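PDB 6W0P: kojibiose phosphorylase from Gut metagenome, which is a multidomain carbohydrate-active enzyme of glycoside hydrolase family 65, with a beta-sandwich N-terminal domain and a helical catalytic domain. Local coordinates for residues 134-143 with 154-165. Sequence-based numbering, arbitrary orientation.
Sequences QAKIKIIISR and YQMISFESDIDT
Ile139 and Phe159 face each other across two antiparallel strands as a non-hydrogen-bonded pair, their side chains running alongside each other from the same face of the sheet. A turn at chi2 (-57°) carries CD1 of Ile139 to within 3.3 Å of CD1 of Phe159, obliquely to the ring, while CG2 of Ile137 comes at the ring edge. Ile141 and Ile157 continue this tightly packed, buried face, where branched aliphatic and aromatic groups suit the dry interior of a sandwich and the extended backbone alike. Between these pairs the backbone is stitched by paired hydrogen bonds, among them Ser142 N to Met156 O (2.8 Å, 176° at the hydrogen).

The other face is more polar and carries two waters; it opens to solvent at Lys138 and Glu160. Ser158 OG lies 3.4 Å from Ile140 CB and also bonds a water at 2.6 Å, which donates to Lys138 O; a small hydroxyl suits the place because it can do both. A second water bonds Ser142 OG and Met156 O, with a weaker link to Ile140 O. Lys138 and Glu160 send long polar chains outward, their charged ends 5.7 Å apart (NZ to OE1), too far for a salt bridge.

Where the second strand ends, Asp162 takes over the pairing: its N still donates to Lys136 O, but its OD1 replaces a backbone carbonyl as acceptor for Lys136 N at 2.8 Å, met from above the carboxylate plane. Its chi1 of 67° folds the short side chain back to Lys136.

The two strands form a hairpin within the large antiparallel sheet, between strands 123-132 and 245-256. Strand 165-174 of the facing sheet covers Ile137, Ile157 and Phe159, whereas on the opposite face Phe282 of helix 282-300 packs on Ser142 and Met156.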
# COMPACT_ATOMS: atom_id res chain seq x y z
N GLN A 134 2.16 -8.86 -59.14
CA GLN A 134 1.76 -8.23 -60.43
C GLN A 134 0.33 -7.71 -60.30
O GLN A 134 -0.16 -7.18 -61.28
CB GLN A 134 1.89 -9.23 -61.59
CG GLN A 134 3.27 -9.88 -61.71
CD GLN A 134 4.41 -8.90 -61.55
OE1 GLN A 134 5.18 -8.96 -60.59
NE2 GLN A 134 4.50 -7.97 -62.49
N ALA A 135 -0.30 -7.90 -59.14
CA ALA A 135 -1.74 -7.70 -58.90
C ALA A 135 -1.96 -6.48 -58.01
O ALA A 135 -1.13 -6.25 -57.10
CB ALA A 135 -2.35 -8.93 -58.27
N LYS A 136 -3.03 -5.74 -58.29
CA LYS A 136 -3.67 -4.77 -57.38
C LYS A 136 -5.03 -5.36 -56.96
O LYS A 136 -5.92 -5.50 -57.85
CB LYS A 136 -3.80 -3.41 -58.06
CG LYS A 136 -2.48 -2.83 -58.51
CD LYS A 136 -2.56 -1.37 -58.86
CE LYS A 136 -1.33 -0.94 -59.65
NZ LYS A 136 -1.23 0.54 -59.73
N ILE A 137 -5.16 -5.74 -55.68
CA ILE A 137 -6.42 -6.30 -55.12
C ILE A 137 -7.04 -5.29 -54.14
O ILE A 137 -6.46 -5.00 -53.07
CB ILE A 137 -6.15 -7.67 -54.48
CG1 ILE A 137 -5.15 -8.49 -55.30
CG2 ILE A 137 -7.46 -8.41 -54.26
CD1 ILE A 137 -4.93 -9.89 -54.79
N LYS A 138 -8.19 -4.74 -54.53
CA LYS A 138 -9.02 -3.87 -53.67
C LYS A 138 -9.79 -4.77 -52.68
O LYS A 138 -10.57 -5.64 -53.12
CB LYS A 138 -9.92 -2.99 -54.53
CG LYS A 138 -10.39 -1.72 -53.83
CD LYS A 138 -11.67 -1.18 -54.42
CE LYS A 138 -12.33 -0.14 -53.55
NZ LYS A 138 -13.68 0.16 -54.07
N ILE A 139 -9.50 -4.61 -51.39
CA ILE A 139 -10.13 -5.37 -50.27
C ILE A 139 -11.11 -4.44 -49.59
O ILE A 139 -10.67 -3.35 -49.17
CB ILE A 139 -9.09 -5.83 -49.23
CG1 ILE A 139 -7.87 -6.53 -49.85
CG2 ILE A 139 -9.76 -6.68 -48.15
CD1 ILE A 139 -8.22 -7.70 -50.68
N ILE A 140 -12.36 -4.86 -49.41
CA ILE A 140 -13.32 -4.14 -48.51
C ILE A 140 -13.72 -5.12 -47.42
O ILE A 140 -14.24 -6.18 -47.77
CB ILE A 140 -14.54 -3.62 -49.28
CG1 ILE A 140 -14.17 -2.89 -50.58
CG2 ILE A 140 -15.38 -2.74 -48.37
CD1 ILE A 140 -15.36 -2.65 -51.51
N ILE A 141 -13.47 -4.78 -46.15
CA ILE A 141 -13.87 -5.59 -44.97
C ILE A 141 -14.89 -4.79 -44.16
O ILE A 141 -14.55 -3.71 -43.66
CB ILE A 141 -12.65 -6.03 -44.15
CG1 ILE A 141 -11.68 -6.80 -45.03
CG2 ILE A 141 -13.07 -6.82 -42.92
CD1 ILE A 141 -10.40 -7.17 -44.34
N SER A 142 -16.11 -5.32 -44.09
CA SER A 142 -17.27 -4.65 -43.46
C SER A 142 -17.69 -5.47 -42.24
O SER A 142 -17.62 -6.71 -42.33
CB SER A 142 -18.37 -4.49 -44.48
OG SER A 142 -17.88 -3.80 -45.63
N ARG A 143 -18.04 -4.82 -41.13
CA ARG A 143 -18.61 -5.55 -39.98
C ARG A 143 -19.64 -4.73 -39.18
O ARG A 143 -19.65 -3.46 -39.22
CB ARG A 143 -17.52 -6.16 -39.10
CG ARG A 143 -16.40 -5.23 -38.65
CD ARG A 143 -15.20 -6.05 -38.20
NE ARG A 143 -14.57 -5.45 -37.03
CZ ARG A 143 -13.33 -5.69 -36.61
NH1 ARG A 143 -12.54 -6.52 -37.26
NH2 ARG A 143 -12.87 -5.06 -35.53
N TYR A 154 -21.73 -9.87 -37.74
CA TYR A 154 -21.67 -10.12 -39.19
C TYR A 154 -20.39 -9.50 -39.76
O TYR A 154 -19.96 -8.39 -39.31
CB TYR A 154 -22.91 -9.53 -39.86
CG TYR A 154 -24.18 -9.88 -39.12
CD1 TYR A 154 -24.57 -11.20 -38.98
CD2 TYR A 154 -24.98 -8.90 -38.56
CE1 TYR A 154 -25.72 -11.53 -38.30
CE2 TYR A 154 -26.14 -9.21 -37.88
CZ TYR A 154 -26.53 -10.53 -37.77
OH TYR A 154 -27.66 -10.84 -37.08
N GLN A 155 -19.83 -10.17 -40.75
CA GLN A 155 -18.61 -9.71 -41.45
C GLN A 155 -18.80 -10.00 -42.93
O GLN A 155 -19.29 -11.08 -43.25
CB GLN A 155 -17.38 -10.43 -40.91
CG GLN A 155 -16.07 -9.92 -41.50
CD GLN A 155 -14.92 -10.73 -40.96
OE1 GLN A 155 -14.96 -11.96 -40.97
NE2 GLN A 155 -13.91 -10.04 -40.46
N MET A 156 -18.43 -9.05 -43.76
CA MET A 156 -18.45 -9.20 -45.22
C MET A 156 -17.06 -8.80 -45.72
O MET A 156 -16.53 -7.78 -45.26
CB MET A 156 -19.53 -8.32 -45.86
CG MET A 156 -19.72 -8.60 -47.34
SD MET A 156 -21.14 -7.73 -48.04
CE MET A 156 -20.73 -5.99 -47.80
N ILE A 157 -16.51 -9.65 -46.59
CA ILE A 157 -15.17 -9.48 -47.22
C ILE A 157 -15.37 -9.58 -48.73
O ILE A 157 -15.88 -10.63 -49.20
CB ILE A 157 -14.18 -10.53 -46.69
CG1 ILE A 157 -14.16 -10.59 -45.17
CG2 ILE A 157 -12.80 -10.27 -47.26
CD1 ILE A 157 -13.56 -11.86 -44.61
N SER A 158 -14.98 -8.53 -49.45
CA SER A 158 -14.95 -8.49 -50.93
C SER A 158 -13.51 -8.29 -51.44
O SER A 158 -12.72 -7.56 -50.81
CB SER A 158 -15.85 -7.43 -51.44
OG SER A 158 -15.19 -6.19 -51.41
N PHE A 159 -13.20 -8.91 -52.58
CA PHE A 159 -11.89 -8.86 -53.27
C PHE A 159 -12.14 -8.36 -54.70
O PHE A 159 -13.10 -8.85 -55.34
CB PHE A 159 -11.27 -10.26 -53.27
CG PHE A 159 -10.96 -10.84 -51.91
CD1 PHE A 159 -9.75 -10.61 -51.29
CD2 PHE A 159 -11.87 -11.67 -51.27
CE1 PHE A 159 -9.46 -11.17 -50.05
CE2 PHE A 159 -11.58 -12.22 -50.03
CZ PHE A 159 -10.38 -11.98 -49.43
N GLU A 160 -11.37 -7.39 -55.17
CA GLU A 160 -11.42 -7.00 -56.60
C GLU A 160 -10.00 -6.85 -57.13
O GLU A 160 -9.36 -5.82 -56.79
CB GLU A 160 -12.25 -5.73 -56.84
CG GLU A 160 -12.40 -5.42 -58.32
CD GLU A 160 -13.47 -4.39 -58.68
OE1 GLU A 160 -14.32 -4.09 -57.81
OE2 GLU A 160 -13.43 -3.88 -59.83
N SER A 161 -9.55 -7.82 -57.92
CA SER A 161 -8.20 -7.86 -58.55
C SER A 161 -8.24 -7.19 -59.91
O SER A 161 -9.23 -7.39 -60.64
CB SER A 161 -7.71 -9.28 -58.67
OG SER A 161 -6.32 -9.29 -58.97
N ASP A 162 -7.21 -6.41 -60.25
CA ASP A 162 -7.05 -5.81 -61.61
C ASP A 162 -6.58 -6.89 -62.60
O ASP A 162 -6.70 -6.64 -63.80
CB ASP A 162 -6.16 -4.55 -61.60
CG ASP A 162 -4.68 -4.79 -61.26
OD1 ASP A 162 -4.34 -5.92 -60.80
OD2 ASP A 162 -3.88 -3.84 -61.45
N ILE A 163 -6.06 -8.04 -62.16
CA ILE A 163 -5.70 -9.18 -63.06
C ILE A 163 -6.33 -10.47 -62.53
O ILE A 163 -6.60 -10.53 -61.34
CB ILE A 163 -4.18 -9.38 -63.21
CG1 ILE A 163 -3.50 -9.68 -61.87
CG2 ILE A 163 -3.53 -8.19 -63.91
CD1 ILE A 163 -2.04 -10.03 -61.99
N ASP A 164 -6.49 -11.47 -63.40
CA ASP A 164 -6.76 -12.88 -62.99
C ASP A 164 -5.66 -13.31 -62.02
O ASP A 164 -4.47 -13.17 -62.37
CB ASP A 164 -6.83 -13.82 -64.20
CG ASP A 164 -8.04 -13.60 -65.09
OD1 ASP A 164 -9.05 -13.05 -64.59
OD2 ASP A 164 -7.97 -13.96 -66.28
N THR A 165 -6.04 -13.77 -60.83
CA THR A 165 -5.11 -14.36 -59.83
C THR A 165 -5.90 -15.22 -58.84
O THR A 165 -7.16 -15.14 -58.80
CB THR A 165 -4.30 -13.28 -59.10
OG1 THR A 165 -3.31 -13.95 -58.32
CG2 THR A 165 -5.15 -12.41 -58.19
O HOH W 1 -13.50 -5.34 -53.13
O HOH W 2 -17.11 -5.58 -47.13